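Local structure of phosphoserine aminotransferase SerC (Cytophaga hutchinsonii ATCC 33406, 3FFR) at residues Q21-A26 and I249-K254; E14-V19 and G257-I262; D167-L172 and S184-V189; F8-S13 and Q336-N341; L55-S60 and Y174-W179. The protein probably catalyses the PLP-dependent transfer of an amino group from glutamate to 3-phosphooxypyruvate, giving phosphoserine for serine biosynthesis. All coordinates share one frame; numbering follows the deposited sequence. Where two conformers were deposited one is given.

Overall arrangement
The five contacts lie in a fold type I PLP enzyme with a seven-stranded mixed sheet. Contact 3 lies about 3 Å from the chain's centre, where the end of strand 163-167 and the loop after it meet the parallel strand 184-188; contact 5, about 12 Å away between centres, packs against it through Trp179, Phe177 and Leu56. Contacts 1 and 2 share helix 246-262, centres about 10 Å apart, and His22 joins Asp258. Contact 4 ties residues 8-13 to strand 336-340 of the five-stranded sheet. Along the chain contact 4 encloses contact 2, which encloses contact 1; contacts 3 and 5 alternate within. Residues 8-26 thus meet late residues three times near the second subunit.

Contact 1 (Q21-A26 and I249-K254); sequences QHMITA and IFLLGK
His22 and Lys254 meet ring to methylene, where helices 19-28 and 246-262 pass each other with their local axes 10.0 Å apart at closest and their directions 133° apart. The CH-pi contact is nearly ideal: Lys254 CB sits 3.4 Å from the centroid of the His22 ring, 5° off its normal. The lysine chain bends at chi2, which keeps Lys254 CD beside His22 ND1 (4.0 Å) before the amine leads away.

Apolar contacts fill the remainder. Leu251 splits its two methyls, CD2 lying 3.7 Å from His22 CB and CD1 3.8 Å from the selenomethionine methyl Met23 CE. Phe250 reaches over to Ala26, with CE2 3.8 Å from Ala26 CB, while Thr25 CG2 comes at the ring edge.

The polar element at this edge is His22 O, in the plane of the Phe250 ring and 3.4 Å from CE2; it also accepts the helical bond from Ala26 N. His22 NE2 is hydrogen-bonded to Asp258. Replacing His22 by alanine would probably leave Asp258 without that partner and Lys254 CB without a ring face to lie on. No hydrogen bond crosses between the two segments, so the helices are matched by shape, with the imidazole fixed by its outside carboxylate.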
# COMPACT_ATOMS: atom_id res chain seq x y z
N GLN A 21 0.41 -11.12 -19.23
CA GLN A 21 1.75 -11.52 -19.67
C GLN A 21 2.82 -10.77 -18.89
O GLN A 21 3.85 -11.38 -18.55
CB GLN A 21 1.96 -11.47 -21.19
CG GLN A 21 3.37 -11.98 -21.59
CD GLN A 21 3.77 -13.35 -20.97
OE1 GLN A 21 3.12 -14.38 -21.22
NE2 GLN A 21 4.87 -13.36 -20.20
N HIS A 22 2.57 -9.52 -18.54
CA HIS A 22 3.54 -8.76 -17.73
C HIS A 22 3.72 -9.33 -16.35
O HIS A 22 4.82 -9.29 -15.79
CB HIS A 22 3.21 -7.26 -17.63
CG HIS A 22 3.28 -6.54 -18.94
ND1 HIS A 22 4.33 -6.68 -19.82
CD2 HIS A 22 2.45 -5.62 -19.48
CE1 HIS A 22 4.12 -5.89 -20.87
NE2 HIS A 22 2.99 -5.23 -20.68
N MSE A 23 2.64 -9.88 -15.78
CA MSE A 23 2.70 -10.48 -14.46
C MSE A 23 3.52 -11.78 -14.54
O MSE A 23 4.27 -12.17 -13.62
CB MSE A 23 1.33 -10.79 -13.90
CG MSE A 23 1.34 -11.37 -12.48
SE MSE A 23 1.82 -10.04 -11.19
CE MSE A 23 0.02 -9.32 -10.89
N ILE A 24 3.39 -12.47 -15.65
CA ILE A 24 4.18 -13.71 -15.82
C ILE A 24 5.66 -13.34 -15.88
O ILE A 24 6.53 -14.00 -15.29
CB ILE A 24 3.77 -14.53 -17.04
CG1 ILE A 24 2.33 -14.99 -16.88
CG2 ILE A 24 4.69 -15.73 -17.18
CD1 ILE A 24 2.08 -15.74 -15.65
N THR A 25 5.93 -12.24 -16.56
CA THR A 25 7.31 -11.74 -16.62
C THR A 25 7.81 -11.39 -15.21
O THR A 25 8.95 -11.69 -14.84
CB THR A 25 7.43 -10.52 -17.52
OG1 THR A 25 7.02 -10.87 -18.85
CG2 THR A 25 8.86 -10.04 -17.58
N ALA A 26 6.95 -10.75 -14.43
CA ALA A 26 7.29 -10.36 -13.03
C ALA A 26 7.68 -11.57 -12.22
O ALA A 26 8.63 -11.55 -11.44
CB ALA A 26 6.10 -9.59 -12.33
N ILE A 249 4.57 -1.27 -9.29
CA ILE A 249 5.49 -0.30 -9.93
C ILE A 249 6.00 -0.93 -11.25
O ILE A 249 6.10 -0.27 -12.29
CB ILE A 249 6.64 0.12 -8.98
CG1 ILE A 249 6.04 0.94 -7.82
CG2 ILE A 249 7.68 0.98 -9.74
CD1 ILE A 249 7.04 1.26 -6.65
N PHE A 250 6.27 -2.23 -11.19
CA PHE A 250 6.72 -2.97 -12.37
C PHE A 250 5.63 -2.97 -13.44
O PHE A 250 5.85 -2.62 -14.62
CB PHE A 250 7.05 -4.42 -12.01
CG PHE A 250 7.49 -5.26 -13.17
CD1 PHE A 250 8.81 -5.22 -13.60
CD2 PHE A 250 6.62 -6.13 -13.79
CE1 PHE A 250 9.25 -6.01 -14.64
CE2 PHE A 250 7.05 -6.92 -14.85
CZ PHE A 250 8.36 -6.85 -15.27
N LEU A 251 4.44 -3.36 -13.03
CA LEU A 251 3.33 -3.46 -13.97
C LEU A 251 3.00 -2.08 -14.55
O LEU A 251 2.67 -1.96 -15.73
CB LEU A 251 2.07 -4.05 -13.31
CG LEU A 251 2.12 -5.52 -12.89
CD1 LEU A 251 0.80 -5.82 -12.14
CD2 LEU A 251 2.33 -6.48 -14.11
N LEU A 252 3.11 -1.05 -13.72
CA LEU A 252 2.81 0.31 -14.19
C LEU A 252 3.78 0.76 -15.30
O LEU A 252 3.40 1.39 -16.29
CB LEU A 252 2.78 1.33 -13.04
CG LEU A 252 2.30 2.75 -13.39
CD1 LEU A 252 0.87 2.78 -13.98
CD2 LEU A 252 2.42 3.67 -12.15
N GLY A 253 5.05 0.45 -15.12
CA GLY A 253 6.05 0.80 -16.13
C GLY A 253 5.81 0.05 -17.42
O GLY A 253 5.96 0.60 -18.49
N LYS A 254 5.38 -1.20 -17.31
CA LYS A 254 5.11 -2.01 -18.51
C LYS A 254 3.86 -1.49 -19.25
O LYS A 254 3.85 -1.32 -20.48
CB LYS A 254 4.92 -3.48 -18.16
CG LYS A 254 6.18 -4.19 -17.67
CD LYS A 254 7.29 -4.21 -18.73
CE LYS A 254 8.50 -5.00 -18.28
NZ LYS A 254 9.56 -5.04 -19.34

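Contact 2 (E14-V19 and G257-I262)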
# COMPACT_ATOMS: atom_id res chain seq x y z
N GLU A 14 -11.58 -4.06 -15.26
CA GLU A 14 -10.91 -4.97 -16.16
C GLU A 14 -9.41 -4.59 -16.25
O GLU A 14 -9.05 -3.43 -16.42
CB GLU A 14 -11.59 -4.92 -17.53
CG GLU A 14 -11.29 -6.03 -18.47
CD GLU A 14 -11.76 -7.41 -18.01
OE1 GLU A 14 -12.73 -7.57 -17.21
OE2 GLU A 14 -11.14 -8.35 -18.50
N LEU A 15 -8.52 -5.58 -16.08
CA LEU A 15 -7.08 -5.29 -16.18
C LEU A 15 -6.70 -4.97 -17.63
O LEU A 15 -7.26 -5.49 -18.60
CB LEU A 15 -6.21 -6.43 -15.63
CG LEU A 15 -6.53 -6.86 -14.20
CD1 LEU A 15 -5.49 -7.91 -13.72
CD2 LEU A 15 -6.55 -5.70 -13.23
N TYR A 16 -5.72 -4.10 -17.76
CA TYR A 16 -5.19 -3.74 -19.05
C TYR A 16 -4.82 -5.10 -19.72
O TYR A 16 -4.32 -6.02 -19.05
CB TYR A 16 -4.01 -2.77 -18.93
CG TYR A 16 -3.73 -2.06 -20.21
CD1 TYR A 16 -4.48 -0.94 -20.58
CD2 TYR A 16 -2.72 -2.48 -21.06
CE1 TYR A 16 -4.23 -0.28 -21.77
CE2 TYR A 16 -2.48 -1.82 -22.25
CZ TYR A 16 -3.23 -0.73 -22.60
OH TYR A 16 -3.00 -0.07 -23.81
N PRO A 17 -5.06 -5.23 -21.03
CA PRO A 17 -4.97 -6.55 -21.65
C PRO A 17 -3.61 -7.23 -21.61
O PRO A 17 -3.50 -8.46 -21.72
CB PRO A 17 -5.44 -6.32 -23.09
CG PRO A 17 -5.30 -4.89 -23.32
CD PRO A 17 -5.52 -4.21 -22.00
N THR A 18 -2.58 -6.43 -21.41
CA THR A 18 -1.22 -6.99 -21.37
C THR A 18 -0.76 -7.40 -19.98
O THR A 18 0.33 -7.95 -19.81
CB THR A 18 -0.21 -5.98 -21.91
OG1 THR A 18 -0.31 -4.76 -21.15
CG2 THR A 18 -0.47 -5.70 -23.40
N VAL A 19 -1.58 -7.08 -18.98
CA VAL A 19 -1.18 -7.31 -17.60
C VAL A 19 -0.86 -8.75 -17.34
O VAL A 19 0.13 -9.07 -16.66
CB VAL A 19 -2.19 -6.72 -16.58
CG1 VAL A 19 -1.92 -7.24 -15.16
CG2 VAL A 19 -2.13 -5.19 -16.59
N GLY A 257 4.32 1.71 -20.83
CA GLY A 257 5.11 1.51 -22.06
C GLY A 257 4.18 1.17 -23.22
O GLY A 257 4.28 1.70 -24.36
N ASP A 258 3.25 0.29 -22.92
CA ASP A 258 2.26 -0.13 -23.91
C ASP A 258 1.44 1.09 -24.35
O ASP A 258 1.13 1.27 -25.52
CB ASP A 258 1.32 -1.22 -23.34
CG ASP A 258 2.03 -2.54 -23.05
OD1 ASP A 258 2.97 -2.87 -23.81
OD2 ASP A 258 1.64 -3.24 -22.08
N MSE A 259 1.07 1.92 -23.38
CA MSE A 259 0.25 3.09 -23.66
C MSE A 259 0.98 4.10 -24.55
O MSE A 259 0.41 4.72 -25.44
CB MSE A 259 -0.26 3.78 -22.37
CG MSE A 259 -1.27 2.98 -21.67
SE MSE A 259 -1.82 3.91 -20.02
CE MSE A 259 -3.28 2.76 -19.51
N LEU A 260 2.26 4.21 -24.30
CA LEU A 260 3.10 5.12 -25.07
C LEU A 260 3.16 4.71 -26.54
O LEU A 260 3.39 5.56 -27.40
CB LEU A 260 4.51 5.22 -24.53
CG LEU A 260 4.66 6.02 -23.25
CD1 LEU A 260 5.99 5.71 -22.55
CD2 LEU A 260 4.49 7.49 -23.53
N GLN A 261 2.97 3.42 -26.81
CA GLN A 261 3.00 2.93 -28.19
C GLN A 261 1.76 3.40 -28.94
O GLN A 261 1.80 3.62 -30.14
CB GLN A 261 3.15 1.41 -28.26
CG GLN A 261 4.50 0.91 -27.73
CD GLN A 261 5.66 1.37 -28.61
OE1 GLN A 261 5.78 0.94 -29.76
NE2 GLN A 261 6.51 2.23 -28.07
N ILE A 262 0.67 3.58 -28.20
CA ILE A 262 -0.58 4.08 -28.79
C ILE A 262 -0.55 5.61 -28.85
O ILE A 262 -0.99 6.22 -29.83
CB ILE A 262 -1.81 3.63 -27.99
CG1 ILE A 262 -1.86 2.11 -27.89
CG2 ILE A 262 -3.12 4.16 -28.58
CD1 ILE A 262 -2.93 1.64 -26.91
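With CG anti to the backbone N (chi1 -162°), Tyr16 swings its ring out toward helix 246-262, and a chi1 of 57° sets Thr18 OG1 between its own N and carbonyl carbon, facing Asp258. The carboxylate of Asp258 comes to the threonine from the opposite direction.

The resulting hydrogen bond is short, Thr18 OG1 donating to Asp258 OD2 at 2.6 Å. It meets the anti side of the oxygen, out of the carboxylate plane. Asp258 OD2 also accepts from His22 NE2, so one oxygen serves two donors from the N-terminal region.

Tyr16 wedges in beside this bond. Its CE2 is 4.0 Å from Asp258 CB, its CE1 is 3.9 Å from the selenomethionine methyl Met259 CE, and its OH lies 3.5 Å from Ile262 CD1.

Tyr16 to Val19 forms a type I turn, closed by Val19 N to Tyr16 O at 2.9 Å, which leads into helix 19-28 and presents Tyr16 and Thr18 to helix 246-262. A carboxylate that draws in a hydroxyl and an imidazole together probably keeps its negative charge, and through that single oxygen the turn and helix 19-28 are both joined to helix 246-262, with Tyr16 packed alongside.

Contact 3 (D167-L172 and S184-V189)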
# COMPACT_ATOMS: atom_id res chain seq x y z
N ASP A 167 -7.86 15.72 -8.24
CA ASP A 167 -8.16 14.29 -8.16
C ASP A 167 -8.60 13.86 -9.55
O ASP A 167 -9.62 14.33 -10.08
CB ASP A 167 -9.22 14.07 -7.06
CG ASP A 167 -9.66 12.63 -6.93
OD1 ASP A 167 -9.63 11.88 -7.92
OD2 ASP A 167 -10.08 12.31 -5.80
N ALA A 168 -7.76 13.05 -10.20
CA ALA A 168 -8.07 12.47 -11.55
C ALA A 168 -7.97 10.94 -11.49
O ALA A 168 -7.63 10.26 -12.44
CB ALA A 168 -7.15 13.06 -12.64
N VAL A 169 -8.29 10.44 -10.31
CA VAL A 169 -8.24 9.04 -9.96
C VAL A 169 -8.97 8.16 -10.96
O VAL A 169 -8.46 7.15 -11.40
CB VAL A 169 -8.76 8.79 -8.51
CG1 VAL A 169 -8.97 7.29 -8.23
CG2 VAL A 169 -7.81 9.44 -7.46
N SER A 170 -10.15 8.60 -11.36
CA SER A 170 -10.99 7.79 -12.26
C SER A 170 -11.02 8.31 -13.68
O SER A 170 -11.92 7.98 -14.48
CB SER A 170 -12.39 7.61 -11.69
OG SER A 170 -13.02 8.88 -11.50
N SER A 171 -10.01 9.11 -14.03
CA SER A 171 -9.95 9.65 -15.40
C SER A 171 -8.58 9.68 -16.08
O SER A 171 -8.50 9.46 -17.29
CB SER A 171 -10.56 11.05 -15.43
OG SER A 171 -9.89 11.91 -14.54
N LEU A 172 -7.51 10.02 -15.36
CA LEU A 172 -6.17 10.07 -15.97
C LEU A 172 -5.93 8.70 -16.62
O LEU A 172 -6.18 7.67 -15.99
CB LEU A 172 -5.11 10.43 -14.91
CG LEU A 172 -3.74 10.95 -15.36
CD1 LEU A 172 -3.88 12.29 -16.05
CD2 LEU A 172 -2.78 11.06 -14.16
N SER A 184 -0.67 20.12 -8.92
CA SER A 184 -0.59 18.69 -8.60
C SER A 184 -1.81 17.95 -9.07
O SER A 184 -2.92 18.50 -9.16
CB SER A 184 -0.45 18.54 -7.06
OG SER A 184 -0.50 17.20 -6.57
N VAL A 185 -1.54 16.71 -9.45
CA VAL A 185 -2.61 15.77 -9.79
C VAL A 185 -2.26 14.41 -9.18
O VAL A 185 -1.10 14.09 -8.94
CB VAL A 185 -2.83 15.68 -11.32
CG1 VAL A 185 -1.67 14.98 -12.01
CG2 VAL A 185 -4.15 14.97 -11.65
N PHE A 186 -3.29 13.63 -8.89
CA PHE A 186 -3.06 12.31 -8.33
C PHE A 186 -4.09 11.32 -8.79
O PHE A 186 -5.20 11.65 -9.25
CB PHE A 186 -3.01 12.36 -6.79
CG PHE A 186 -4.29 12.87 -6.15
CD1 PHE A 186 -4.48 14.22 -5.92
CD2 PHE A 186 -5.30 12.00 -5.80
CE1 PHE A 186 -5.65 14.71 -5.33
CE2 PHE A 186 -6.47 12.49 -5.20
CZ PHE A 186 -6.64 13.83 -4.98
N PHE A 187 -3.66 10.08 -8.72
CA PHE A 187 -4.52 8.93 -9.07
C PHE A 187 -4.08 7.68 -8.36
O PHE A 187 -3.08 7.65 -7.62
CB PHE A 187 -4.52 8.69 -10.58
CG PHE A 187 -3.17 8.34 -11.19
CD1 PHE A 187 -2.27 9.32 -11.57
CD2 PHE A 187 -2.84 7.03 -11.43
CE1 PHE A 187 -1.02 9.00 -12.14
CE2 PHE A 187 -1.60 6.69 -12.00
CZ PHE A 187 -0.70 7.68 -12.37
N SER A 188 -4.89 6.66 -8.53
CA SER A 188 -4.49 5.30 -8.10
C SER A 188 -4.66 4.40 -9.32
O SER A 188 -5.34 4.77 -10.29
CB SER A 188 -5.18 4.85 -6.82
OG SER A 188 -6.56 4.89 -6.91
N VAL A 189 -4.04 3.25 -9.29
CA VAL A 189 -3.83 2.48 -10.53
C VAL A 189 -4.93 1.53 -11.01
O VAL A 189 -4.82 0.99 -12.13
CB VAL A 189 -2.49 1.69 -10.49
CG1 VAL A 189 -1.28 2.67 -10.36
CG2 VAL A 189 -2.49 0.59 -9.37
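Asp167 lies over one face of the Phe186 ring, its CA 3.9 Å from the ring centroid and 23° off the normal, displaced toward the rim. The ring gets there because Phe186 CG sits between its own N and carbonyl carbon (chi1 60°), folding the phenyl up against the aspartate on the same face of the sheet. Asp167 CB is 3.3 Å from Phe186 CZ.

Val169 is the bump that fills the notch between the two phenylalanines: its CG2 is set between Phe186 CD2, at 4.0 Å, and Phe187 CA, at 3.7 Å, while CG1 reaches Ser188 OG at 3.6 Å. The smaller Ala168 CB fits against Val185 CG2 at 3.7 Å. Backbones are linked by Ala168 N donating to Phe186 O at 3.1 Å. Just beyond the strand the chain curls in an Asx turn, with Val169 N bonded to Asp167 OD1 (161°).

Asp167 OD2 is hydrogen-bonded to the pyridine N1 of the PLP-lysine at position 191 and to Trp74, while Ser188 OG bonds the cofactor's phosphate oxygen OP2. A carboxylate on the pyridine nitrogen is a hallmark of fold type I PLP enzymes, so this contact forms part of the cofactor site. Were Asp167 replaced by alanine, the pyridine nitrogen would probably lose its carboxylate partner and Val169 N its turn-closing acceptor. Strand 184-188 is flanked by strands 163-167 and 200-205; helix 70-81 packs against Phe186, Val169 and Ser188, and Phe193 stacks on Phe187.

Contact 4 (F8-S13 and Q336-N341); sequences FTPGPS and QIRIAN
Phe8 O takes the backbone N-H of Ala340 at 2.9 Å, the bond almost straight at 174° although the donor stands 54° out of the carbonyl plane. It ties the end of strand 6-8 to the end of strand 336-340 in the five-stranded mixed sheet of this class-V aminotransferase, strand 323-327 lying between the two in the sheet order.

Around that bond the side chains close in. Ala340 CB presses on Thr9 O at 3.2 Å and lies 3.8 Å from Pro10 CA. Pro10 CG sits squarely over one face of the Arg338 guanidinium, 3.6 Å from CZ, the proline crossing the arginine at about a right angle. The bend of Arg338 at chi3 (-74°) turns the flat group under the proline.

Further out, Arg338 NE and NH1 are held by the carbonyls of Ala327 and Thr141, fixing the plane against which Pro10 rests. Ser13 OG donates to Thr9 O at 2.7 Å, in the carbonyl plane, within the segment whose Gly11 touches the bound serine. His345 stacks on the Phe8 ring, while Ala340 O, buried with no hydrogen-bonding partner in the model, lies at that ring's edge, 3.6 Å from Phe8 CD1.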
# COMPACT_ATOMS: atom_id res chain seq x y z
N PHE A 8 -17.26 -3.83 -16.68
CA PHE A 8 -17.30 -2.41 -16.97
C PHE A 8 -17.63 -1.66 -15.68
O PHE A 8 -18.46 -0.75 -15.64
CB PHE A 8 -18.35 -2.10 -18.05
CG PHE A 8 -18.07 -2.79 -19.37
CD1 PHE A 8 -17.30 -2.18 -20.35
CD2 PHE A 8 -18.59 -4.05 -19.63
CE1 PHE A 8 -17.06 -2.78 -21.56
CE2 PHE A 8 -18.35 -4.68 -20.83
CZ PHE A 8 -17.57 -4.04 -21.81
N THR A 9 -16.91 -2.04 -14.63
CA THR A 9 -17.07 -1.47 -13.28
C THR A 9 -16.01 -0.36 -13.06
O THR A 9 -14.90 -0.44 -13.56
CB THR A 9 -16.96 -2.56 -12.22
OG1 THR A 9 -15.77 -3.29 -12.50
CG2 THR A 9 -18.16 -3.50 -12.27
N PRO A 10 -16.37 0.69 -12.31
CA PRO A 10 -15.49 1.87 -12.27
C PRO A 10 -14.36 1.91 -11.28
O PRO A 10 -14.02 2.98 -10.79
CB PRO A 10 -16.48 3.01 -12.03
CG PRO A 10 -17.54 2.38 -11.19
CD PRO A 10 -17.72 1.00 -11.80
N GLY A 11 -13.80 0.75 -11.00
CA GLY A 11 -12.59 0.63 -10.18
C GLY A 11 -12.74 -0.05 -8.84
O GLY A 11 -13.58 0.35 -8.03
N PRO A 12 -12.05 -1.19 -8.64
CA PRO A 12 -11.26 -1.95 -9.61
C PRO A 12 -12.03 -2.22 -10.88
O PRO A 12 -13.25 -2.06 -10.92
CB PRO A 12 -10.98 -3.26 -8.86
CG PRO A 12 -10.97 -2.85 -7.41
CD PRO A 12 -12.09 -1.86 -7.33
N SER A 13 -11.31 -2.61 -11.92
CA SER A 13 -11.94 -2.84 -13.22
C SER A 13 -11.14 -3.84 -14.03
O SER A 13 -10.12 -4.37 -13.58
CB SER A 13 -12.13 -1.53 -14.00
OG SER A 13 -13.07 -1.66 -15.07
N GLN A 336 -29.42 3.89 -10.83
CA GLN A 336 -28.44 4.25 -11.85
C GLN A 336 -27.52 3.09 -12.12
O GLN A 336 -27.38 2.21 -11.29
CB GLN A 336 -27.57 5.45 -11.42
CG GLN A 336 -28.28 6.74 -11.09
CD GLN A 336 -27.32 7.89 -10.81
OE1 GLN A 336 -26.39 7.77 -10.00
NE2 GLN A 336 -27.55 9.03 -11.48
N ILE A 337 -26.92 3.09 -13.30
CA ILE A 337 -25.78 2.21 -13.58
C ILE A 337 -24.57 3.11 -13.88
O ILE A 337 -24.70 4.29 -14.19
CB ILE A 337 -25.99 1.18 -14.70
CG1 ILE A 337 -26.25 1.86 -16.06
CG2 ILE A 337 -27.09 0.13 -14.29
CD1 ILE A 337 -26.20 0.92 -17.25
N ARG A 338 -23.39 2.52 -13.75
CA ARG A 338 -22.13 3.21 -14.01
C ARG A 338 -21.31 2.30 -14.91
O ARG A 338 -20.97 1.16 -14.53
CB ARG A 338 -21.42 3.50 -12.70
CG ARG A 338 -22.26 4.27 -11.68
CD ARG A 338 -21.38 4.77 -10.54
NE ARG A 338 -20.96 3.68 -9.65
CZ ARG A 338 -19.95 3.74 -8.82
NH1 ARG A 338 -19.14 4.80 -8.81
NH2 ARG A 338 -19.66 2.70 -8.07
N ILE A 339 -21.06 2.78 -16.12
CA ILE A 339 -20.30 2.05 -17.13
C ILE A 339 -18.90 2.62 -17.26
O ILE A 339 -18.71 3.73 -17.73
CB ILE A 339 -21.01 2.09 -18.51
CG1 ILE A 339 -22.42 1.51 -18.45
CG2 ILE A 339 -20.18 1.32 -19.54
CD1 ILE A 339 -23.27 1.74 -19.72
N ALA A 340 -17.92 1.84 -16.81
CA ALA A 340 -16.52 2.22 -16.93
C ALA A 340 -16.14 2.11 -18.41
O ALA A 340 -16.50 1.15 -19.11
CB ALA A 340 -15.62 1.33 -16.07
N ASN A 341 -15.43 3.13 -18.86
CA ASN A 341 -14.87 3.21 -20.22
C ASN A 341 -13.41 3.58 -20.08
O ASN A 341 -13.03 4.74 -20.18
CB ASN A 341 -15.62 4.26 -21.07
CG ASN A 341 -14.92 4.57 -22.40
OD1 ASN A 341 -14.24 3.71 -23.01
ND2 ASN A 341 -15.11 5.79 -22.88

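Contact 5 (L55-S60 and Y174-W179)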
# COMPACT_ATOMS: atom_id res chain seq x y z
N LEU A 55 4.35 10.14 -20.85
CA LEU A 55 2.94 9.96 -21.26
C LEU A 55 2.09 11.17 -20.95
O LEU A 55 1.18 11.54 -21.70
CB LEU A 55 2.34 8.75 -20.55
CG LEU A 55 0.91 8.38 -20.93
CD1 LEU A 55 0.92 7.80 -22.32
CD2 LEU A 55 0.32 7.37 -19.88
N LEU A 56 2.37 11.76 -19.79
CA LEU A 56 1.60 12.89 -19.28
C LEU A 56 2.22 14.24 -19.63
O LEU A 56 1.70 15.30 -19.30
CB LEU A 56 1.39 12.77 -17.78
CG LEU A 56 0.58 11.53 -17.36
CD1 LEU A 56 0.45 11.47 -15.79
CD2 LEU A 56 -0.80 11.48 -18.07
N GLU A 57 3.33 14.18 -20.34
CA GLU A 57 4.03 15.39 -20.79
C GLU A 57 4.31 16.38 -19.64
O GLU A 57 4.10 17.59 -19.72
CB GLU A 57 3.26 16.06 -21.93
CG GLU A 57 3.05 15.09 -23.10
CD GLU A 57 2.18 15.64 -24.20
OE1 GLU A 57 2.32 16.81 -24.58
OE2 GLU A 57 1.35 14.86 -24.69
N LEU A 58 4.87 15.84 -18.58
CA LEU A 58 5.17 16.63 -17.41
C LEU A 58 6.42 17.47 -17.58
O LEU A 58 7.45 16.98 -18.07
CB LEU A 58 5.36 15.74 -16.20
CG LEU A 58 4.15 14.93 -15.72
CD1 LEU A 58 4.53 13.96 -14.57
CD2 LEU A 58 3.03 15.87 -15.32
N PRO A 59 6.35 18.73 -17.16
CA PRO A 59 7.53 19.58 -17.24
C PRO A 59 8.52 19.35 -16.12
O PRO A 59 8.25 18.62 -15.15
CB PRO A 59 6.98 20.99 -17.17
CG PRO A 59 5.68 20.88 -16.50
CD PRO A 59 5.16 19.46 -16.69
N SER A 60 9.65 20.02 -16.23
CA SER A 60 10.79 19.75 -15.34
C SER A 60 10.59 20.13 -13.89
O SER A 60 11.31 19.64 -13.02
CB SER A 60 12.08 20.39 -15.90
OG SER A 60 11.95 21.79 -15.91
N TYR A 174 -7.01 10.46 -19.47
CA TYR A 174 -7.94 11.16 -20.38
C TYR A 174 -7.76 12.70 -20.39
O TYR A 174 -7.49 13.30 -21.44
CB TYR A 174 -9.39 10.76 -20.15
CG TYR A 174 -10.25 11.48 -21.15
CD1 TYR A 174 -10.20 11.13 -22.50
CD2 TYR A 174 -11.06 12.54 -20.76
CE1 TYR A 174 -10.98 11.84 -23.45
CE2 TYR A 174 -11.82 13.25 -21.68
CZ TYR A 174 -11.78 12.90 -23.02
OH TYR A 174 -12.57 13.64 -23.92
N PRO A 175 -7.95 13.38 -19.24
CA PRO A 175 -7.68 14.82 -19.29
C PRO A 175 -6.26 15.15 -19.65
O PRO A 175 -5.32 14.46 -19.25
CB PRO A 175 -7.94 15.27 -17.86
CG PRO A 175 -7.73 14.02 -17.02
CD PRO A 175 -8.28 12.94 -17.88
N LYS A 176 -6.13 16.23 -20.40
CA LYS A 176 -4.83 16.75 -20.78
C LYS A 176 -4.62 18.08 -20.07
O LYS A 176 -5.07 19.14 -20.51
CB LYS A 176 -4.67 16.91 -22.29
CG LYS A 176 -3.23 17.27 -22.66
CD LYS A 176 -2.95 17.34 -24.15
CE LYS A 176 -1.46 17.58 -24.38
NZ LYS A 176 -1.00 18.84 -23.75
N PHE A 177 -3.95 18.00 -18.94
CA PHE A 177 -3.76 19.19 -18.11
C PHE A 177 -2.78 20.18 -18.66
O PHE A 177 -1.84 19.85 -19.39
CB PHE A 177 -3.37 18.82 -16.66
CG PHE A 177 -4.46 18.06 -15.94
CD1 PHE A 177 -5.60 18.73 -15.46
CD2 PHE A 177 -4.39 16.69 -15.79
CE1 PHE A 177 -6.63 18.06 -14.87
CE2 PHE A 177 -5.43 16.00 -15.17
CZ PHE A 177 -6.55 16.69 -14.71
N ASP A 178 -3.06 21.43 -18.32
CA ASP A 178 -2.11 22.51 -18.50
C ASP A 178 -1.40 22.59 -17.15
O ASP A 178 -1.97 23.05 -16.15
CB ASP A 178 -2.80 23.83 -18.80
CG ASP A 178 -1.82 24.98 -18.93
OD1 ASP A 178 -0.69 24.93 -18.41
OD2 ASP A 178 -2.23 25.98 -19.54
N TRP A 179 -0.17 22.10 -17.12
CA TRP A 179 0.56 21.93 -15.87
C TRP A 179 0.97 23.25 -15.27
O TRP A 179 1.41 23.30 -14.14
CB TRP A 179 1.79 21.04 -16.08
CG TRP A 179 1.40 19.67 -16.60
CD1 TRP A 179 1.62 19.18 -17.86
CD2 TRP A 179 0.67 18.67 -15.91
NE1 TRP A 179 1.09 17.94 -17.98
CE2 TRP A 179 0.51 17.59 -16.79
CE3 TRP A 179 0.16 18.56 -14.61
CZ2 TRP A 179 -0.16 16.43 -16.44
CZ3 TRP A 179 -0.48 17.39 -14.25
CH2 TRP A 179 -0.64 16.35 -15.17
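Leu56 O accepts the indole N-H of Trp179 at 3.0 Å, the shortest polar bond between these segments. The carbonyl lies where the chain leaves helix 39-55, and there Glu57, with positive phi, closes a Schellman motif. The donor lies nearly in line with the C=O, but the N-H...O angle is only 136°, and the oxygen sits 23° out of the indole plane. Glu57 O is also close to the indole nitrogen, yet its angle is too poor for a bond.

The indole is then packed from several sides. Leu58 CD2 stands over the centre of the six-membered ring, 3.4 Å from its centroid and 15° off the normal, a CH-pi contact. Phe177 CB lies over the opposite face, offset toward the rim, so Trp179 is sandwiched between two aliphatic carbons. Pro59 crosses at about a right angle, with CD 3.7 Å from Trp179 CD1, and Leu56 CB reaches CZ2 at 4.2 Å. Trp179 CG, anti to its carbonyl carbon, points the ring at this corner.

Beyond the segments, Tyr62 meets the indole edge-to-face and its hydroxyl bonds Trp179 O; this joins the loop before strand 184-188 to the start of strand 62-67. At the surface, in one conformer of Lys176, its NZ makes a long salt bridge to Glu57 OE1, 4.0 Å away.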